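Local coordinates for protein serine acetyltransferase (Bacteroides vulgatus ATCC 8482, PDB 3F1X) that probably acts as a serine acetyltransferase, transferring an acetyl group to serine in cysteine biosynthesis, at residues Gly200-Ile205 and Gly220-Leu225; His251-Asp256 and Arg269-Lys274. All blocks are in the same frame, centred on the assembly; numbering follows the deposited sequence.

Interaction 1: residues Gly200-Ile205 and Gly220-Leu225; sequences GHHFTI and GNNVKL
Asn-221 reaches across to the backbone of Gly-200 and His-201 on the adjacent coil of a left-handed parallel beta-helix. Its CB rests 3.9 Å from His-201 O. With CG beside the backbone N and anti to the carbonyl carbon (chi1 -54°), the amide turns to the neighbouring coil: CG comes within 3.9 Å of His-201 N, and OD1 accepts the hydrogen bond from His-201 N at 2.9 Å, the donor tilted 19° from the carbonyl plane. The same OD1 is 3.4 Å from Gly-200 CA, at a place where a CB on Gly-200 would collide with it. With an alanine here, His-201 N would probably lose this acceptor and a gap would open beside Gly-200.

Next to it, His-202 and Asn-222 both take left-handed backbone conformations, turning the corner together, and their side chains run side by side with Asn-222 OD1 3.1 Å from His-202 CB. A water stitches this corner, donating to His-201 O and Gly-220 O and accepting from Val-223 N. Past the corner the parallel strand pairing begins: Thr-204 N bonds to Val-223 O and Leu-225 N to Thr-204 O, both at 3.1 Å. Thr-204 CG2 presses tightly on Lys-224 CB, 3.5 Å away, while Leu-225 CD2 meets the edge of the Phe-203 ring at CZ.

Helix 123-139 packs on His-201, His-202 and Thr-204, helix 155-171 on Phe-203 and Ile-205, and strand 253-254 of the following coil meets Val-223 and Leu-225.

Interaction 2: residues His251-Asp256 and Arg269-Lys274; sequences HPILED and RVTIGK
Ile-253 and Leu-254 pair with Thr-271 and Ile-272 as parallel strands on successive coils of a left-handed parallel beta-helix, the fold of hexapeptide-repeat acyltransferases. The two segments run within 3° of the same direction.

Three backbone hydrogen bonds hold them in register: Ile-253 N to Val-270 O and Ile-272 N to Ile-253 O, each 2.8 Å, then Glu-255 N to Ile-272 O at 2.9 Å. All are nearly straight, and Ile-253 is gripped through both its N-H and its carbonyl. CA-H groups add to them, Thr-271 CA approaching Ile-253 O to 3.2 Å.

Side-chain packing divides between the two faces. Ile-253 and Thr-271 lie side by side on one, the isoleucine CB 3.9 Å from Thr-271 OG1. On the other, buried, face Leu-254 and Ile-272 run alongside each other, with Leu-254 CD1 only 3.3 Å from Ile-272 CD1, tighter than normal packing; Ile-266 and Val-258 also touch Ile-272 there.

The polar side-chain contact comes where the strands give way to the turn. Glu-255 sets CG beside its backbone N (chi1 -54°) and runs out extended toward the next coil. Its carboxylate meets backbone rather than the lysine ammonium, since Lys-274 NZ lies 6.4 Å from Glu-255 OE1. Instead the anti lone pair of Glu-255 OE1 accepts the Lys-274 N-H at 2.7 Å.

In the fold
Both contacts join neighbouring coils of the same left-handed beta-helix, their centres about 12 Å apart. Interaction 2 spans the last two strands of one wall (198-199, 218-219, 253-254, 271-272); interaction 1 follows the first two coils from the end of that wall round the corner into the next. They meet where 220-225 lies against 251-256. Two probable hydrogen bonds tie them there: Gly-220 N to Leu-254 O and Asn-221 N to Asp-256 OD1, both 2.7 Å. Asn-221 thus uses its side chain within interaction 1 and its N-H toward interaction 2. Interaction 1 packs against helices 123-139 and 155-171 and, through Lys-224, lies close to Lys-234 of a second subunit, whereas no other chain touches interaction 2.

Interaction 1: residues Gly200-Ile205 and Gly220-Leu225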
loop_
_atom_site.group_PDB
_atom_site.type_symbol
_atom_site.label_atom_id
_atom_site.label_comp_id
_atom_site.label_asym_id
_atom_site.label_seq_id
_atom_site.Cartn_x
_atom_site.Cartn_y
_atom_site.Cartn_z
ATOM N N GLY A 200 -22.603 -2.365 -32.914
ATOM C CA GLY A 200 -23.527 -1.246 -32.965
ATOM C C GLY A 200 -24.012 -0.688 -31.639
ATOM O O GLY A 200 -23.624 -1.149 -30.561
ATOM N N HIS A 201 -24.879 0.314 -31.726
ATOM C CA HIS A 201 -25.422 0.967 -30.542
ATOM C C HIS A 201 -26.414 0.079 -29.800
ATOM O O HIS A 201 -26.810 -0.979 -30.288
ATOM C CB HIS A 201 -26.102 2.285 -30.939
ATOM C CG HIS A 201 -25.143 3.354 -31.364
ATOM N ND1 HIS A 201 -23.966 3.078 -32.026
ATOM C CD2 HIS A 201 -25.200 4.702 -31.245
ATOM C CE1 HIS A 201 -23.338 4.208 -32.295
ATOM N NE2 HIS A 201 -24.065 5.208 -31.832
ATOM N N HIS A 202 -26.802 0.521 -28.609
ATOM C CA HIS A 202 -27.754 -0.213 -27.788
ATOM C C HIS A 202 -27.407 -1.697 -27.724
ATOM O O HIS A 202 -28.256 -2.557 -27.930
ATOM C CB HIS A 202 -29.167 -0.028 -28.341
ATOM C CG HIS A 202 -29.625 1.396 -28.351
ATOM N ND1 HIS A 202 -29.237 2.299 -29.318
ATOM C CD2 HIS A 202 -30.397 2.088 -27.480
ATOM C CE1 HIS A 202 -29.750 3.485 -29.042
ATOM N NE2 HIS A 202 -30.458 3.385 -27.932
ATOM N N PHE A 203 -26.147 -1.992 -27.447
ATOM C CA PHE A 203 -25.705 -3.371 -27.350
ATOM C C PHE A 203 -25.806 -3.801 -25.891
ATOM O O PHE A 203 -25.505 -3.028 -24.992
ATOM C CB PHE A 203 -24.255 -3.490 -27.825
ATOM C CG PHE A 203 -23.698 -4.881 -27.722
ATOM C CD1 PHE A 203 -24.268 -5.932 -28.447
ATOM C CD2 PHE A 203 -22.596 -5.146 -26.909
ATOM C CE1 PHE A 203 -23.747 -7.232 -28.367
ATOM C CE2 PHE A 203 -22.065 -6.446 -26.822
ATOM C CZ PHE A 203 -22.643 -7.488 -27.554
ATOM N N THR A 204 -26.239 -5.027 -25.649
ATOM C CA THR A 204 -26.337 -5.489 -24.280
ATOM C C THR A 204 -25.962 -6.959 -24.165
ATOM O O THR A 204 -26.189 -7.749 -25.080
ATOM C CB THR A 204 -27.760 -5.261 -23.717
ATOM O OG1 THR A 204 -27.757 -5.483 -22.302
ATOM C CG2 THR A 204 -28.741 -6.198 -24.363
ATOM N N ILE A 205 -25.351 -7.305 -23.040
ATOM C CA ILE A 205 -24.950 -8.673 -22.758
ATOM C C ILE A 205 -25.542 -8.985 -21.393
ATOM O O ILE A 205 -25.229 -8.315 -20.409
ATOM C CB ILE A 205 -23.414 -8.812 -22.700
ATOM C CG1 ILE A 205 -22.823 -8.581 -24.097
ATOM C CG2 ILE A 205 -23.042 -10.186 -22.165
ATOM C CD1 ILE A 205 -21.302 -8.541 -24.144
ATOM N N GLY A 220 -24.980 -5.666 -35.252
ATOM C CA GLY A 220 -25.829 -4.514 -35.506
ATOM C C GLY A 220 -26.300 -3.768 -34.271
ATOM O O GLY A 220 -25.704 -3.868 -33.199
ATOM N N ASN A 221 -27.383 -3.015 -34.420
ATOM C CA ASN A 221 -27.905 -2.241 -33.308
ATOM C C ASN A 221 -28.977 -2.995 -32.540
ATOM O O ASN A 221 -29.671 -3.849 -33.097
ATOM C CB ASN A 221 -28.484 -0.915 -33.808
ATOM C CG ASN A 221 -27.490 -0.118 -34.630
ATOM O OD1 ASN A 221 -26.337 0.062 -34.238
ATOM N ND2 ASN A 221 -27.939 0.372 -35.775
ATOM N N ASN A 222 -29.099 -2.670 -31.255
ATOM C CA ASN A 222 -30.096 -3.284 -30.394
ATOM C C ASN A 222 -29.959 -4.801 -30.354
ATOM O O ASN A 222 -30.952 -5.518 -30.417
ATOM C CB ASN A 222 -31.503 -2.911 -30.883
ATOM C CG ASN A 222 -31.739 -1.409 -30.904
ATOM O OD1 ASN A 222 -31.774 -0.754 -29.862
ATOM N ND2 ASN A 222 -31.894 -0.852 -32.103
ATOM N N VAL A 223 -28.730 -5.289 -30.258
ATOM C CA VAL A 223 -28.506 -6.730 -30.198
ATOM C C VAL A 223 -28.253 -7.143 -28.758
ATOM O O VAL A 223 -27.625 -6.409 -27.998
ATOM C CB VAL A 223 -27.299 -7.152 -31.073
ATOM C CG1 VAL A 223 -27.054 -8.659 -30.952
ATOM C CG2 VAL A 223 -27.558 -6.781 -32.529
ATOM N N LYS A 224 -28.759 -8.317 -28.382
ATOM C CA LYS A 224 -28.591 -8.825 -27.025
ATOM C C LYS A 224 -28.038 -10.242 -27.052
ATOM O O LYS A 224 -28.539 -11.096 -27.774
ATOM C CB LYS A 224 -29.931 -8.824 -26.272
ATOM C CG LYS A 224 -29.842 -9.455 -24.881
ATOM C CD LYS A 224 -31.192 -9.536 -24.169
ATOM C CE LYS A 224 -31.710 -8.170 -23.761
ATOM N NZ LYS A 224 -32.884 -8.295 -22.839
ATOM N N LEU A 225 -27.001 -10.474 -26.260
ATOM C CA LEU A 225 -26.359 -11.779 -26.165
ATOM C C LEU A 225 -26.418 -12.234 -24.714
ATOM O O LEU A 225 -26.331 -11.416 -23.801
ATOM C CB LEU A 225 -24.892 -11.674 -26.595
ATOM C CG LEU A 225 -24.447 -12.010 -28.022
ATOM C CD1 LEU A 225 -25.428 -11.502 -29.068
ATOM C CD2 LEU A 225 -23.058 -11.423 -28.224
HETATM O O HOH W 1 -26.277 -3.800 -30.561
#

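Interaction 2: residues His251-Asp256 and Arg269-Lys274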
loop_
_atom_site.group_PDB
_atom_site.type_symbol
_atom_site.label_atom_id
_atom_site.label_comp_id
_atom_site.label_asym_id
_atom_site.label_seq_id
_atom_site.Cartn_x
_atom_site.Cartn_y
_atom_site.Cartn_z
ATOM N N HIS A 251 -16.041 -14.402 -39.498
ATOM C CA HIS A 251 -16.843 -14.344 -38.280
ATOM C C HIS A 251 -18.274 -13.930 -38.625
ATOM O O HIS A 251 -18.516 -13.256 -39.632
ATOM C CB HIS A 251 -16.212 -13.377 -37.277
ATOM C CG HIS A 251 -15.001 -13.936 -36.594
ATOM N ND1 HIS A 251 -15.076 -14.950 -35.662
ATOM C CD2 HIS A 251 -13.684 -13.661 -36.742
ATOM C CE1 HIS A 251 -13.858 -15.274 -35.265
ATOM N NE2 HIS A 251 -12.995 -14.507 -35.906
ATOM N N PRO A 252 -19.242 -14.318 -37.785
ATOM C CA PRO A 252 -20.659 -14.006 -38.000
ATOM C C PRO A 252 -21.053 -12.545 -38.088
ATOM O O PRO A 252 -20.347 -11.646 -37.624
ATOM C CB PRO A 252 -21.355 -14.688 -36.817
ATOM C CG PRO A 252 -20.396 -15.777 -36.417
ATOM C CD PRO A 252 -19.072 -15.074 -36.533
ATOM N N ILE A 253 -22.216 -12.338 -38.689
ATOM C CA ILE A 253 -22.805 -11.028 -38.833
ATOM C C ILE A 253 -24.190 -11.115 -38.207
ATOM O O ILE A 253 -25.006 -11.941 -38.614
ATOM C CB ILE A 253 -22.993 -10.632 -40.305
ATOM C CG1 ILE A 253 -21.646 -10.593 -41.027
ATOM C CG2 ILE A 253 -23.697 -9.289 -40.380
ATOM C CD1 ILE A 253 -21.764 -10.231 -42.493
ATOM N N LEU A 254 -24.446 -10.295 -37.199
ATOM C CA LEU A 254 -25.759 -10.273 -36.570
ATOM C C LEU A 254 -26.390 -8.944 -36.925
ATOM O O LEU A 254 -25.826 -7.890 -36.628
ATOM C CB LEU A 254 -25.649 -10.397 -35.041
ATOM C CG LEU A 254 -25.577 -11.798 -34.428
ATOM C CD1 LEU A 254 -24.360 -12.524 -34.958
ATOM C CD2 LEU A 254 -25.534 -11.688 -32.895
ATOM N N GLU A 255 -27.554 -8.987 -37.565
ATOM C CA GLU A 255 -28.250 -7.761 -37.940
ATOM C C GLU A 255 -28.969 -7.192 -36.712
ATOM O O GLU A 255 -28.905 -7.773 -35.622
ATOM C CB GLU A 255 -29.248 -8.036 -39.070
ATOM C CG GLU A 255 -28.618 -8.716 -40.283
ATOM C CD GLU A 255 -29.511 -8.715 -41.520
ATOM O OE1 GLU A 255 -30.744 -8.856 -41.385
ATOM O OE2 GLU A 255 -28.970 -8.591 -42.639
ATOM N N ASP A 256 -29.643 -6.058 -36.886
ATOM C CA ASP A 256 -30.350 -5.408 -35.783
ATOM C C ASP A 256 -31.408 -6.261 -35.088
ATOM O O ASP A 256 -31.959 -7.197 -35.669
ATOM C CB ASP A 256 -31.032 -4.114 -36.259
ATOM C CG ASP A 256 -30.055 -3.110 -36.864
ATOM O OD1 ASP A 256 -28.833 -3.237 -36.649
ATOM O OD2 ASP A 256 -30.520 -2.176 -37.554
ATOM N N ARG A 269 -19.157 -17.959 -41.897
ATOM C CA ARG A 269 -19.805 -16.944 -42.715
ATOM C C ARG A 269 -21.302 -17.098 -42.505
ATOM O O ARG A 269 -22.028 -17.544 -43.390
ATOM C CB ARG A 269 -19.476 -17.160 -44.193
ATOM C CG ARG A 269 -20.080 -16.116 -45.123
ATOM C CD ARG A 269 -20.136 -16.623 -46.553
ATOM N NE ARG A 269 -21.008 -17.786 -46.670
ATOM C CZ ARG A 269 -22.322 -17.764 -46.466
ATOM N NH1 ARG A 269 -22.929 -16.630 -46.136
ATOM N NH2 ARG A 269 -23.033 -18.879 -46.587
ATOM N N VAL A 270 -21.762 -16.738 -41.318
ATOM C CA VAL A 270 -23.170 -16.854 -41.005
ATOM C C VAL A 270 -23.770 -15.495 -40.697
ATOM O O VAL A 270 -23.156 -14.678 -40.010
ATOM C CB VAL A 270 -23.379 -17.793 -39.800
ATOM C CG1 VAL A 270 -24.823 -17.747 -39.337
ATOM C CG2 VAL A 270 -22.988 -19.213 -40.182
ATOM N N THR A 271 -24.970 -15.261 -41.218
ATOM C CA THR A 271 -25.677 -14.013 -40.985
ATOM C C THR A 271 -26.977 -14.308 -40.255
ATOM O O THR A 271 -27.773 -15.141 -40.704
ATOM C CB THR A 271 -26.022 -13.293 -42.307
ATOM O OG1 THR A 271 -24.813 -12.911 -42.966
ATOM C CG2 THR A 271 -26.856 -12.050 -42.044
ATOM N N ILE A 272 -27.178 -13.652 -39.121
ATOM C CA ILE A 272 -28.409 -13.815 -38.365
ATOM C C ILE A 272 -29.244 -12.598 -38.747
ATOM O O ILE A 272 -28.902 -11.467 -38.395
ATOM C CB ILE A 272 -28.163 -13.812 -36.832
ATOM C CG1 ILE A 272 -27.311 -15.013 -36.430
ATOM C CG2 ILE A 272 -29.485 -13.856 -36.097
ATOM C CD1 ILE A 272 -25.865 -14.857 -36.766
ATOM N N GLY A 273 -30.319 -12.838 -39.494
ATOM C CA GLY A 273 -31.191 -11.768 -39.959
ATOM C C GLY A 273 -31.803 -10.915 -38.868
ATOM O O GLY A 273 -32.007 -11.387 -37.751
ATOM N N LYS A 274 -32.113 -9.660 -39.182
ATOM C CA LYS A 274 -32.677 -8.778 -38.169
ATOM C C LYS A 274 -33.949 -9.322 -37.526
ATOM O O LYS A 274 -34.785 -9.960 -38.175
ATOM C CB LYS A 274 -32.927 -7.371 -38.735
ATOM C CG LYS A 274 -33.807 -7.286 -39.956
ATOM C CD LYS A 274 -34.029 -5.825 -40.343
ATOM C CE LYS A 274 -34.892 -5.696 -41.593
ATOM N NZ LYS A 274 -35.162 -4.270 -41.955
#